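Local coordinates for polar amino acid ABC uptake transporter substrate binding protein (Streptococcus thermophilus LMG 18311, PDB 3HV1) that probably captures a polar amino acid outside the cell and hands it to an ABC importer, at residues Asp70-Glu75 against Asn86-Thr91; Gly135-Asp140 against Leu180-Tyr185; Met34-Lys39 against Ala186-Glu191; Gln15-Glu20 against Lys217-Leu222. All blocks are in the same frame, centred on the assembly; numbering follows the deposited sequence.

Contact 1: Asp70-Glu75 against Asn86-Thr91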
loop_
_atom_site.group_PDB
_atom_site.type_symbol
_atom_site.label_atom_id
_atom_site.label_comp_id
_atom_site.label_asym_id
_atom_site.label_seq_id
_atom_site.Cartn_x
_atom_site.Cartn_y
_atom_site.Cartn_z
ATOM N N ASP A 70 21.388 13.259 -7.982
ATOM C CA ASP A 70 21.624 12.148 -8.902
ATOM C C ASP A 70 22.419 11.032 -8.243
ATOM O O ASP A 70 22.322 9.868 -8.632
ATOM C CB ASP A 70 22.382 12.627 -10.145
ATOM C CG ASP A 70 21.618 13.674 -10.926
ATOM O OD1 ASP A 70 20.402 13.476 -11.140
ATOM O OD2 ASP A 70 22.233 14.688 -11.333
HETATM N N MSE A 71 23.198 11.398 -7.234
HETATM C CA MSE A 71 24.044 10.447 -6.526
HETATM C C MSE A 71 23.412 9.854 -5.274
HETATM O O MSE A 71 24.088 9.182 -4.497
HETATM C CB MSE A 71 25.350 11.129 -6.123
HETATM C CG MSE A 71 26.235 11.534 -7.265
HETATM SE SE MSE A 71 26.786 10.040 -8.332
HETATM C CE MSE A 71 27.688 8.973 -6.997
ATOM N N LYS A 72 22.117 10.080 -5.087
ATOM C CA LYS A 72 21.454 9.586 -3.889
ATOM C C LYS A 72 21.569 8.100 -3.596
ATOM O O LYS A 72 21.897 7.733 -2.472
ATOM C CB LYS A 72 19.976 9.999 -3.881
ATOM C CG LYS A 72 19.156 9.488 -5.045
ATOM C CD LYS A 72 17.760 10.105 -4.988
ATOM C CE LYS A 72 16.997 9.849 -6.276
ATOM N NZ LYS A 72 17.637 10.547 -7.420
ATOM N N GLU A 73 21.299 7.233 -4.571
ATOM C CA GLU A 73 21.392 5.796 -4.300
ATOM C C GLU A 73 22.825 5.394 -4.005
ATOM O O GLU A 73 23.083 4.518 -3.176
ATOM C CB GLU A 73 20.895 4.953 -5.474
ATOM C CG GLU A 73 19.391 4.903 -5.667
ATOM C CD GLU A 73 18.868 6.130 -6.378
ATOM O OE1 GLU A 73 19.584 6.649 -7.259
ATOM O OE2 GLU A 73 17.740 6.563 -6.070
ATOM N N THR A 74 23.763 6.023 -4.699
ATOM C CA THR A 74 25.166 5.718 -4.484
ATOM C C THR A 74 25.563 6.127 -3.072
ATOM O O THR A 74 26.198 5.356 -2.357
ATOM C CB THR A 74 26.055 6.454 -5.488
ATOM O OG1 THR A 74 25.716 6.032 -6.816
ATOM C CG2 THR A 74 27.527 6.144 -5.212
ATOM N N GLU A 75 25.177 7.338 -2.677
ATOM C CA GLU A 75 25.475 7.851 -1.347
ATOM C C GLU A 75 24.927 6.919 -0.272
ATOM O O GLU A 75 25.569 6.686 0.748
ATOM C CB GLU A 75 24.863 9.239 -1.169
ATOM C CG GLU A 75 25.577 10.340 -1.919
ATOM C CD GLU A 75 26.758 10.872 -1.148
ATOM O OE1 GLU A 75 26.543 11.621 -0.172
ATOM O OE2 GLU A 75 27.904 10.529 -1.510
ATOM N N ASN A 86 13.440 13.173 1.015
ATOM C CA ASN A 86 13.280 14.495 0.406
ATOM C C ASN A 86 12.311 14.320 -0.769
ATOM O O ASN A 86 12.687 14.504 -1.926
ATOM C CB ASN A 86 14.656 14.986 -0.101
ATOM C CG ASN A 86 14.641 16.428 -0.595
ATOM O OD1 ASN A 86 14.213 17.343 0.112
ATOM N ND2 ASN A 86 15.136 16.636 -1.806
ATOM N N GLY A 87 11.068 13.953 -0.464
ATOM C CA GLY A 87 10.090 13.739 -1.516
ATOM C C GLY A 87 10.512 12.587 -2.408
ATOM O O GLY A 87 10.353 12.632 -3.628
ATOM N N TYR A 88 11.066 11.550 -1.790
ATOM C CA TYR A 88 11.533 10.364 -2.498
ATOM C C TYR A 88 10.346 9.416 -2.683
ATOM O O TYR A 88 9.352 9.524 -1.974
ATOM C CB TYR A 88 12.631 9.703 -1.655
ATOM C CG TYR A 88 13.487 8.670 -2.358
ATOM C CD1 TYR A 88 14.078 8.939 -3.589
ATOM C CD2 TYR A 88 13.769 7.449 -1.748
ATOM C CE1 TYR A 88 14.941 8.015 -4.198
ATOM C CE2 TYR A 88 14.628 6.523 -2.344
ATOM C CZ TYR A 88 15.209 6.816 -3.567
ATOM O OH TYR A 88 16.082 5.920 -4.141
ATOM N N SER A 89 10.436 8.488 -3.629
ATOM C CA SER A 89 9.333 7.547 -3.846
ATOM C C SER A 89 9.794 6.217 -4.435
ATOM O O SER A 89 10.910 6.098 -4.935
ATOM C CB SER A 89 8.279 8.170 -4.764
ATOM O OG SER A 89 8.832 8.473 -6.026
ATOM N N VAL A 90 8.918 5.220 -4.380
ATOM C CA VAL A 90 9.245 3.899 -4.899
ATOM C C VAL A 90 9.201 3.805 -6.420
ATOM O O VAL A 90 8.349 4.410 -7.072
ATOM C CB VAL A 90 8.285 2.820 -4.325
ATOM C CG1 VAL A 90 8.608 1.448 -4.916
ATOM C CG2 VAL A 90 8.400 2.775 -2.813
ATOM N N THR A 91 10.151 3.052 -6.968
ATOM C CA THR A 91 10.250 2.769 -8.396
ATOM C C THR A 91 10.986 1.444 -8.397
ATOM O O THR A 91 11.731 1.158 -7.464
ATOM C CB THR A 91 11.106 3.790 -9.182
ATOM O OG1 THR A 91 12.475 3.682 -8.776
ATOM C CG2 THR A 91 10.607 5.210 -8.960
#
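The first lobe of a family 3 solute-binding protein brings Y88, on the loop that leads from strand 83-84 into helix 92-95, up against K72 and E73 in the first turn of helix 72-78. The tyrosine spans most of the gap, since the nearest CA atoms, those of K72 and Y88, are still 10.0 Å apart. With CG anti to the backbone N (chi1 -165°), its ring reaches out to the helix and is met along its edge by two unlike groups. The hydroxyl donates to the carboxylate: Y88 OH lies 2.6 Å from E73 OE2, which accepts with its anti lone pair while sitting in the ring plane. Carboxylate and ring are nearly aligned, 26° between planes, and the E73 chain bends at chi2 to bring this oxygen in. Beside it the aliphatic part of K72 lies at the ring rim, K72 CE 3.5 Å from Y88 CE1. The lysine's charge is used elsewhere, NZ bonding to W69 O and facing the W69 ring in a cation-pi contact. F100 meets the Y88 ring at a shallow angle, R94 of helix 92-95 touches all three side chains, and the Y88 backbone bonds to A212 in strand 209-215.

Contact 2: Gly135-Asp140 against Leu180-Tyr185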
loop_
_atom_site.group_PDB
_atom_site.type_symbol
_atom_site.label_atom_id
_atom_site.label_comp_id
_atom_site.label_asym_id
_atom_site.label_seq_id
_atom_site.Cartn_x
_atom_site.Cartn_y
_atom_site.Cartn_z
ATOM N N GLY A 135 6.931 23.448 -18.382
ATOM C CA GLY A 135 7.870 22.398 -18.041
ATOM C C GLY A 135 7.566 21.746 -16.708
ATOM O O GLY A 135 8.482 21.446 -15.935
ATOM N N SER A 136 6.283 21.534 -16.427
ATOM C CA SER A 136 5.873 20.895 -15.179
ATOM C C SER A 136 5.253 19.540 -15.484
ATOM O O SER A 136 4.895 19.255 -16.631
ATOM C CB SER A 136 4.851 21.762 -14.434
ATOM O OG SER A 136 3.672 21.934 -15.200
ATOM N N SER A 137 5.129 18.705 -14.459
ATOM C CA SER A 137 4.532 17.387 -14.626
ATOM C C SER A 137 3.058 17.531 -14.995
ATOM O O SER A 137 2.485 16.675 -15.668
ATOM C CB SER A 137 4.684 16.581 -13.335
ATOM O OG SER A 137 4.286 17.346 -12.212
ATOM N N GLY A 138 2.448 18.630 -14.557
ATOM C CA GLY A 138 1.048 18.867 -14.869
ATOM C C GLY A 138 0.841 19.116 -16.353
ATOM O O GLY A 138 -0.122 18.632 -16.947
ATOM N N TYR A 139 1.747 19.875 -16.957
ATOM C CA TYR A 139 1.661 20.175 -18.380
ATOM C C TYR A 139 1.592 18.865 -19.164
ATOM O O TYR A 139 0.678 18.647 -19.957
ATOM C CB TYR A 139 2.883 20.989 -18.814
ATOM C CG TYR A 139 2.892 21.359 -20.280
ATOM C CD1 TYR A 139 1.941 22.235 -20.807
ATOM C CD2 TYR A 139 3.843 20.821 -21.147
ATOM C CE1 TYR A 139 1.935 22.563 -22.162
ATOM C CE2 TYR A 139 3.846 21.140 -22.504
ATOM C CZ TYR A 139 2.888 22.011 -23.005
ATOM O OH TYR A 139 2.877 22.322 -24.347
ATOM N N ASP A 140 2.554 17.987 -18.914
ATOM C CA ASP A 140 2.616 16.696 -19.592
ATOM C C ASP A 140 1.406 15.815 -19.309
ATOM O O ASP A 140 0.936 15.092 -20.192
ATOM C CB ASP A 140 3.895 15.957 -19.190
ATOM C CG ASP A 140 5.105 16.425 -19.969
ATOM O OD1 ASP A 140 5.374 17.643 -19.989
ATOM O OD2 ASP A 140 5.789 15.567 -20.568
ATOM N N LEU A 180 -3.523 24.288 -12.822
ATOM C CA LEU A 180 -3.173 22.894 -12.570
ATOM C C LEU A 180 -1.728 22.924 -12.061
ATOM O O LEU A 180 -0.848 23.462 -12.727
ATOM C CB LEU A 180 -3.272 22.082 -13.873
ATOM C CG LEU A 180 -3.075 20.564 -13.797
ATOM C CD1 LEU A 180 -4.215 19.953 -13.004
ATOM C CD2 LEU A 180 -3.030 19.963 -15.206
ATOM N N ILE A 181 -1.480 22.363 -10.882
ATOM C CA ILE A 181 -0.138 22.378 -10.303
ATOM C C ILE A 181 -0.007 21.267 -9.257
ATOM O O ILE A 181 -1.010 20.734 -8.795
ATOM C CB ILE A 181 0.129 23.754 -9.635
ATOM C CG1 ILE A 181 1.578 23.863 -9.170
ATOM C CG2 ILE A 181 -0.814 23.948 -8.460
ATOM C CD1 ILE A 181 2.565 24.002 -10.292
ATOM N N ASP A 182 1.224 20.915 -8.888
ATOM C CA ASP A 182 1.434 19.870 -7.887
ATOM C C ASP A 182 0.816 20.267 -6.551
ATOM O O ASP A 182 0.932 21.409 -6.122
ATOM C CB ASP A 182 2.923 19.622 -7.633
ATOM C CG ASP A 182 3.640 18.975 -8.814
ATOM O OD1 ASP A 182 4.328 17.962 -8.586
ATOM O OD2 ASP A 182 3.533 19.479 -9.943
ATOM N N ARG A 183 0.195 19.300 -5.888
ATOM C CA ARG A 183 -0.405 19.520 -4.582
ATOM C C ARG A 183 0.633 20.151 -3.649
ATOM O O ARG A 183 0.345 21.151 -2.997
ATOM C CB ARG A 183 -0.865 18.191 -3.998
ATOM C CG ARG A 183 -1.537 18.304 -2.646
ATOM C CD ARG A 183 -1.642 16.946 -1.985
ATOM N NE ARG A 183 -2.467 16.997 -0.784
ATOM C CZ ARG A 183 -2.673 15.959 0.019
ATOM N NH1 ARG A 183 -2.109 14.787 -0.249
ATOM N NH2 ARG A 183 -3.461 16.088 1.077
ATOM N N VAL A 184 1.841 19.585 -3.585
ATOM C CA VAL A 184 2.863 20.149 -2.692
ATOM C C VAL A 184 3.116 21.647 -2.893
ATOM O O VAL A 184 3.408 22.356 -1.930
ATOM C CB VAL A 184 4.251 19.427 -2.791
ATOM C CG1 VAL A 184 4.190 18.079 -2.102
ATOM C CG2 VAL A 184 4.694 19.305 -4.249
ATOM N N TYR A 185 3.008 22.134 -4.127
ATOM C CA TYR A 185 3.226 23.558 -4.382
ATOM C C TYR A 185 1.973 24.374 -4.093
ATOM O O TYR A 185 2.040 25.449 -3.498
ATOM C CB TYR A 185 3.641 23.793 -5.840
ATOM C CG TYR A 185 4.916 23.082 -6.235
ATOM C CD1 TYR A 185 6.053 23.160 -5.434
ATOM C CD2 TYR A 185 4.980 22.322 -7.404
ATOM C CE1 TYR A 185 7.228 22.493 -5.783
ATOM C CE2 TYR A 185 6.144 21.650 -7.765
ATOM C CZ TYR A 185 7.267 21.737 -6.945
ATOM O OH TYR A 185 8.417 21.047 -7.272
HETATM O O HOH W 1 1.251 22.832 -14.078
HETATM O O HOH W 2 6.106 19.849 -11.754
HETATM O O HOH W 3 2.353 20.841 -12.397
#
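D182, where strand 178-182 passes into helix 183-192, faces S137, with L180 against G138, at the start of helix 137-144, in the second lobe of the type II periplasmic-binding-protein fold. The D182 side chain can be followed outward. From CB, chi1 of -69° sets CG beside the backbone N and anti to the carbonyl carbon, and CG comes 3.8 Å from S137 OG. One oxygen, OD1, is held by N107 ND2. The other, OD2, accepts from Q109 NE2 and from two waters. Water 2 donates to D182 OD2 at 3.2 Å and accepts from S137 N; water 3 donates to the same OD2 at 3.0 Å and accepts weakly from G138 N. The carboxylate thus reaches the helix's leading N-H groups through solvent, for its direct approach to S137 OG has too poor an angle to be a hydrogen bond. In relatives a ligand's carboxylate and amino groups bind at such a helix start and aspartate, consistent with these waters standing in the amino acid pocket. Water 1 donates to both S136 OG (2.8 Å) and L180 O (2.6 Å). Alongside, L180 CD2 packs 3.6 Å from G138 O.

Contact 3: Met34-Lys39 against Ala186-Glu191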
loop_
_atom_site.group_PDB
_atom_site.type_symbol
_atom_site.label_atom_id
_atom_site.label_comp_id
_atom_site.label_asym_id
_atom_site.label_seq_id
_atom_site.Cartn_x
_atom_site.Cartn_y
_atom_site.Cartn_z
HETATM N N MSE A 34 9.813 20.350 0.491
HETATM C CA MSE A 34 10.121 19.172 1.285
HETATM C C MSE A 34 11.373 19.292 2.143
HETATM O O MSE A 34 11.384 18.888 3.306
HETATM C CB MSE A 34 10.213 17.961 0.364
HETATM C CG MSE A 34 8.978 17.780 -0.515
HETATM SE SE MSE A 34 7.283 17.773 0.436
HETATM C CE MSE A 34 7.392 15.983 1.035
ATOM N N GLY A 35 12.426 19.853 1.567
ATOM C CA GLY A 35 13.667 20.021 2.303
ATOM C C GLY A 35 14.536 20.899 1.428
ATOM O O GLY A 35 14.833 20.537 0.291
ATOM N N TYR A 36 14.935 22.048 1.948
ATOM C CA TYR A 36 15.738 22.954 1.156
ATOM C C TYR A 36 16.541 23.937 1.988
ATOM O O TYR A 36 16.289 24.131 3.177
ATOM C CB TYR A 36 14.830 23.709 0.174
ATOM C CG TYR A 36 13.698 24.478 0.837
ATOM C CD1 TYR A 36 13.817 25.839 1.115
ATOM C CD2 TYR A 36 12.506 23.837 1.191
ATOM C CE1 TYR A 36 12.775 26.547 1.722
ATOM C CE2 TYR A 36 11.463 24.535 1.800
ATOM C CZ TYR A 36 11.603 25.885 2.060
ATOM O OH TYR A 36 10.571 26.575 2.653
ATOM N N GLU A 37 17.524 24.551 1.342
ATOM C CA GLU A 37 18.365 25.527 2.006
ATOM C C GLU A 37 17.768 26.911 1.783
ATOM O O GLU A 37 17.484 27.299 0.650
ATOM C CB GLU A 37 19.789 25.454 1.451
ATOM C CG GLU A 37 20.645 26.640 1.834
ATOM C CD GLU A 37 22.115 26.404 1.589
ATOM O OE1 GLU A 37 22.450 25.684 0.624
ATOM O OE2 GLU A 37 22.933 26.950 2.360
ATOM N N GLU A 38 17.558 27.645 2.869
ATOM C CA GLU A 38 16.997 28.985 2.787
ATOM C C GLU A 38 18.093 29.988 2.487
ATOM O O GLU A 38 19.271 29.639 2.415
ATOM C CB GLU A 38 16.332 29.369 4.108
ATOM C CG GLU A 38 14.819 29.532 4.053
ATOM C CD GLU A 38 14.355 30.507 2.979
ATOM O OE1 GLU A 38 15.027 31.544 2.768
ATOM O OE2 GLU A 38 13.304 30.239 2.356
ATOM N N LYS A 39 17.693 31.244 2.324
ATOM C CA LYS A 39 18.634 32.318 2.045
ATOM C C LYS A 39 19.687 32.380 3.149
ATOM O O LYS A 39 20.886 32.435 2.872
ATOM C CB LYS A 39 17.887 33.651 1.958
ATOM C CG LYS A 39 18.776 34.876 1.783
ATOM C CD LYS A 39 19.539 34.849 0.464
ATOM C CE LYS A 39 20.270 36.168 0.213
ATOM N NZ LYS A 39 21.235 36.513 1.300
ATOM N N ALA A 186 0.830 23.873 -4.541
ATOM C CA ALA A 186 -0.434 24.566 -4.319
ATOM C C ALA A 186 -0.646 24.835 -2.835
ATOM O O ALA A 186 -0.809 25.982 -2.412
ATOM C CB ALA A 186 -1.600 23.723 -4.871
ATOM N N ASN A 187 -0.638 23.778 -2.034
ATOM C CA ASN A 187 -0.865 23.935 -0.600
ATOM C C ASN A 187 0.217 24.726 0.114
ATOM O O ASN A 187 -0.075 25.529 0.996
ATOM C CB ASN A 187 -1.037 22.566 0.054
ATOM C CG ASN A 187 -2.420 21.996 -0.165
ATOM O OD1 ASN A 187 -3.309 22.130 0.689
ATOM N ND2 ASN A 187 -2.625 21.381 -1.315
ATOM N N TYR A 188 1.467 24.514 -0.267
ATOM C CA TYR A 188 2.559 25.229 0.376
ATOM C C TYR A 188 2.471 26.738 0.172
ATOM O O TYR A 188 2.506 27.511 1.132
ATOM C CB TYR A 188 3.902 24.725 -0.154
ATOM C CG TYR A 188 5.061 25.618 0.216
ATOM C CD1 TYR A 188 5.455 25.766 1.547
ATOM C CD2 TYR A 188 5.747 26.340 -0.762
ATOM C CE1 TYR A 188 6.497 26.609 1.894
ATOM C CE2 TYR A 188 6.794 27.189 -0.422
ATOM C CZ TYR A 188 7.163 27.317 0.904
ATOM O OH TYR A 188 8.198 28.152 1.244
ATOM N N TYR A 189 2.359 27.161 -1.081
ATOM C CA TYR A 189 2.313 28.587 -1.363
ATOM C C TYR A 189 1.076 29.260 -0.814
ATOM O O TYR A 189 1.172 30.312 -0.182
ATOM C CB TYR A 189 2.426 28.841 -2.870
ATOM C CG TYR A 189 3.815 28.577 -3.401
ATOM C CD1 TYR A 189 4.902 29.313 -2.938
ATOM C CD2 TYR A 189 4.047 27.586 -4.350
ATOM C CE1 TYR A 189 6.186 29.070 -3.407
ATOM C CE2 TYR A 189 5.328 27.332 -4.827
ATOM C CZ TYR A 189 6.394 28.080 -4.349
ATOM O OH TYR A 189 7.669 27.838 -4.809
ATOM N N LEU A 190 -0.085 28.651 -1.038
ATOM C CA LEU A 190 -1.331 29.237 -0.561
ATOM C C LEU A 190 -1.377 29.344 0.955
ATOM O O LEU A 190 -1.846 30.343 1.488
ATOM C CB LEU A 190 -2.526 28.432 -1.077
ATOM C CG LEU A 190 -2.688 28.429 -2.603
ATOM C CD1 LEU A 190 -3.927 27.627 -2.992
ATOM C CD2 LEU A 190 -2.811 29.857 -3.118
ATOM N N GLU A 191 -0.897 28.317 1.651
ATOM C CA GLU A 191 -0.882 28.344 3.113
ATOM C C GLU A 191 0.157 29.355 3.579
ATOM O O GLU A 191 -0.070 30.103 4.530
ATOM C CB GLU A 191 -0.530 26.964 3.681
ATOM C CG GLU A 191 -0.322 26.926 5.206
ATOM C CD GLU A 191 -1.585 27.260 5.999
ATOM O OE1 GLU A 191 -2.694 27.152 5.432
ATOM O OE2 GLU A 191 -1.469 27.612 7.199
#
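Y36, on the middle strand of the three-stranded sheet 30-31, 35-37 and 43-44, meets Y188 of helix 183-192. Helix and small sheet belong to different lobes of the binding-protein fold, consistent with a bridge across the interlobe region. The polar part of the contact is the two hydroxyls. The side chains come from opposite directions until Y36 OH and Y188 OH stand 3.2 Å apart. Y188 OH also has a hydrogen bond to K192 NZ, one turn further along its own helix, so its strongest polar partner is the lysine.

Packing comes next. Neither ring lies flat on the other: each hydroxyl approaches the opposing ring obliquely, with Y36 OH 3.9 Å from Y188 CZ. Y36 has CG wedged between its backbone N and carbonyl carbon (chi1 57°), which swings the ring off the strand and over to the helix. W246 of helix 238-247 touches both tyrosines, and V32 and P33 lie against Y188. Within the helix Y188 has a second neighbour, its CD2 resting 3.7 Å above the centre of the Y189 ring, which itself stacks on F164.

One local hydrogen bond and one ring-edge contact lie just past the strand. E38 OE2 lies at the edge of the Y36 ring, in its plane, while E38 OE1 accepts from K39 N at 2.7 Å, the donor standing 44° out of the carboxylate plane.

Contact 4: Gln15-Glu20 against Lys217-Leu222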
loop_
_atom_site.group_PDB
_atom_site.type_symbol
_atom_site.label_atom_id
_atom_site.label_comp_id
_atom_site.label_asym_id
_atom_site.label_seq_id
_atom_site.Cartn_x
_atom_site.Cartn_y
_atom_site.Cartn_z
ATOM N N GLN A 15 20.997 -0.548 16.191
ATOM C CA GLN A 15 21.737 -0.508 17.447
ATOM C C GLN A 15 22.732 0.640 17.485
ATOM O O GLN A 15 22.914 1.284 18.516
ATOM C CB GLN A 15 22.476 -1.827 17.658
ATOM C CG GLN A 15 21.681 -2.834 18.450
ATOM C CD GLN A 15 21.586 -2.445 19.909
ATOM O OE1 GLN A 15 22.591 -2.435 20.624
ATOM N NE2 GLN A 15 20.381 -2.108 20.359
ATOM N N THR A 16 23.376 0.890 16.354
ATOM C CA THR A 16 24.351 1.963 16.265
ATOM C C THR A 16 23.667 3.329 16.280
ATOM O O THR A 16 24.077 4.224 17.018
ATOM C CB THR A 16 25.209 1.807 14.994
ATOM O OG1 THR A 16 26.015 0.626 15.116
ATOM C CG2 THR A 16 26.111 3.006 14.794
ATOM N N TYR A 17 22.613 3.487 15.486
ATOM C CA TYR A 17 21.901 4.760 15.444
ATOM C C TYR A 17 21.430 5.186 16.829
ATOM O O TYR A 17 21.596 6.333 17.216
ATOM C CB TYR A 17 20.696 4.680 14.503
ATOM C CG TYR A 17 21.033 4.274 13.089
ATOM C CD1 TYR A 17 22.087 4.874 12.397
ATOM C CD2 TYR A 17 20.285 3.303 12.432
ATOM C CE1 TYR A 17 22.382 4.507 11.075
ATOM C CE2 TYR A 17 20.571 2.933 11.124
ATOM C CZ TYR A 17 21.616 3.537 10.452
ATOM O OH TYR A 17 21.879 3.168 9.153
ATOM N N THR A 18 20.829 4.266 17.571
ATOM C CA THR A 18 20.346 4.582 18.906
ATOM C C THR A 18 21.517 4.825 19.848
ATOM O O THR A 18 21.478 5.731 20.678
ATOM C CB THR A 18 19.512 3.442 19.481
ATOM O OG1 THR A 18 20.260 2.224 19.397
ATOM C CG2 THR A 18 18.209 3.298 18.720
ATOM N N LYS A 19 22.558 4.009 19.716
ATOM C CA LYS A 19 23.736 4.142 20.563
ATOM C C LYS A 19 24.453 5.464 20.322
ATOM O O LYS A 19 24.714 6.204 21.265
ATOM C CB LYS A 19 24.706 2.973 20.335
ATOM C CG LYS A 19 26.149 3.237 20.798
ATOM C CD LYS A 19 26.210 3.741 22.238
ATOM C CE LYS A 19 27.632 4.158 22.625
ATOM N NZ LYS A 19 27.692 4.812 23.970
ATOM N N GLU A 20 24.777 5.755 19.065
ATOM C CA GLU A 20 25.466 6.997 18.731
ATOM C C GLU A 20 24.489 8.163 18.761
ATOM O O GLU A 20 24.893 9.322 18.678
ATOM C CB GLU A 20 26.096 6.926 17.337
ATOM C CG GLU A 20 26.903 5.675 17.059
ATOM C CD GLU A 20 27.698 5.777 15.769
ATOM O OE1 GLU A 20 27.223 6.441 14.821
ATOM O OE2 GLU A 20 28.796 5.185 15.694
ATOM N N LYS A 217 18.736 -1.735 2.161
ATOM C CA LYS A 217 17.885 -2.908 2.347
ATOM C C LYS A 217 18.152 -3.670 3.639
ATOM O O LYS A 217 17.246 -4.299 4.192
ATOM C CB LYS A 217 18.034 -3.857 1.154
ATOM C CG LYS A 217 17.552 -3.275 -0.153
ATOM C CD LYS A 217 17.611 -4.307 -1.265
ATOM C CE LYS A 217 16.760 -3.883 -2.432
ATOM N NZ LYS A 217 15.326 -3.786 -2.030
ATOM N N VAL A 218 19.396 -3.620 4.117
ATOM C CA VAL A 218 19.778 -4.311 5.348
ATOM C C VAL A 218 19.205 -3.661 6.609
ATOM O O VAL A 218 19.058 -4.317 7.637
ATOM C CB VAL A 218 21.316 -4.374 5.500
ATOM C CG1 VAL A 218 21.907 -5.281 4.433
ATOM C CG2 VAL A 218 21.914 -2.965 5.394
ATOM N N ASP A 219 18.884 -2.373 6.528
ATOM C CA ASP A 219 18.338 -1.646 7.675
ATOM C C ASP A 219 16.844 -1.877 7.892
ATOM O O ASP A 219 16.063 -0.928 8.002
ATOM C CB ASP A 219 18.600 -0.144 7.530
ATOM C CG ASP A 219 19.877 0.294 8.213
ATOM O OD1 ASP A 219 20.177 -0.244 9.295
ATOM O OD2 ASP A 219 20.567 1.192 7.685
ATOM N N LYS A 220 16.461 -3.145 7.977
ATOM C CA LYS A 220 15.075 -3.539 8.179
ATOM C C LYS A 220 14.436 -2.914 9.414
ATOM O O LYS A 220 13.274 -2.503 9.377
ATOM C CB LYS A 220 14.987 -5.060 8.293
ATOM C CG LYS A 220 15.515 -5.800 7.078
ATOM C CD LYS A 220 14.755 -5.407 5.823
ATOM C CE LYS A 220 15.152 -6.284 4.652
ATOM N NZ LYS A 220 14.812 -7.710 4.913
ATOM N N THR A 221 15.190 -2.853 10.508
ATOM C CA THR A 221 14.675 -2.305 11.756
ATOM C C THR A 221 14.428 -0.811 11.671
ATOM O O THR A 221 13.437 -0.308 12.198
ATOM C CB THR A 221 15.640 -2.573 12.921
ATOM O OG1 THR A 221 15.977 -3.966 12.948
ATOM C CG2 THR A 221 14.989 -2.193 14.244
ATOM N N LEU A 222 15.341 -0.104 11.015
ATOM C CA LEU A 222 15.216 1.337 10.861
ATOM C C LEU A 222 13.920 1.666 10.127
ATOM O O LEU A 222 13.203 2.586 10.505
ATOM C CB LEU A 222 16.408 1.874 10.076
ATOM C CG LEU A 222 16.337 3.324 9.623
ATOM C CD1 LEU A 222 16.297 4.274 10.821
ATOM C CD2 LEU A 222 17.544 3.604 8.752
#
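Helix 14-20 and the turn that opens helix 220-236 lie with their nearest CA atoms, those of Y17 and L222, 8.8 Å apart, and Y17 fills the distance between them. D219 sits at the centre of an inverse gamma turn, marked by a weak bond of 2.9 Å from K220 N to V218 O, and occupies the N-cap position of helix 220-236 without its side chain capping a backbone N. That carboxylate turns instead to the tyrosine. Y17 OH donates to D219 OD2 at 2.8 Å, meeting it on the syn side but 30° out of the carboxylate plane. The two groups come from opposite directions and are turned against each other, with 50° between the ring and carboxylate planes. D219 OD1 lies near the ring plane, 3.7 Å from Y17 CE2. The same ring carbon has an apolar neighbour, Y17 CE2 being 3.9 Å from L222 CD2. L222 gets there with CG anti to its backbone N (chi1 170°), and W14 also packs on it.

The junction is completed by neighbours on both sides. Q13 N, just ahead of the helix, donates to D219 OD1, T221 OG1 bonds to D12 OD2, and the Y17 side chain also touches D82 and R216. The acid is therefore gripped through both oxygens by the N-terminal part of the chain, and the weak, long ion pair of OD2 with R216 NH2 would add some electrostatic support. In this buried setting the phenol O-H and the Q13 N-H probably stabilise the negative charge of D219, and the contact joins helix 14-20 to the start of helix 220-236.

Contact 4 closes the longest loop of the chain, and the other three are nested within it; contact 3 in turn encloses contact 1 and then contact 2, which follow each other in series. Contacts 2 and 4 lie on opposite sides of the chain's centre, their own centres 36 Å apart. Contacts 2 and 3 share helix 183-192, with centres 15 Å apart, and touch where I181 CG2 packs on A186 CB and V184 CG1 on the selenium of M34. Contact 3 also touches contact 1, through G87 and M34. Contacts 1 and 4 lie in the first lobe, contact 2 in the second, and contact 3 between them, consistent with the two-lobed architecture of these receptors.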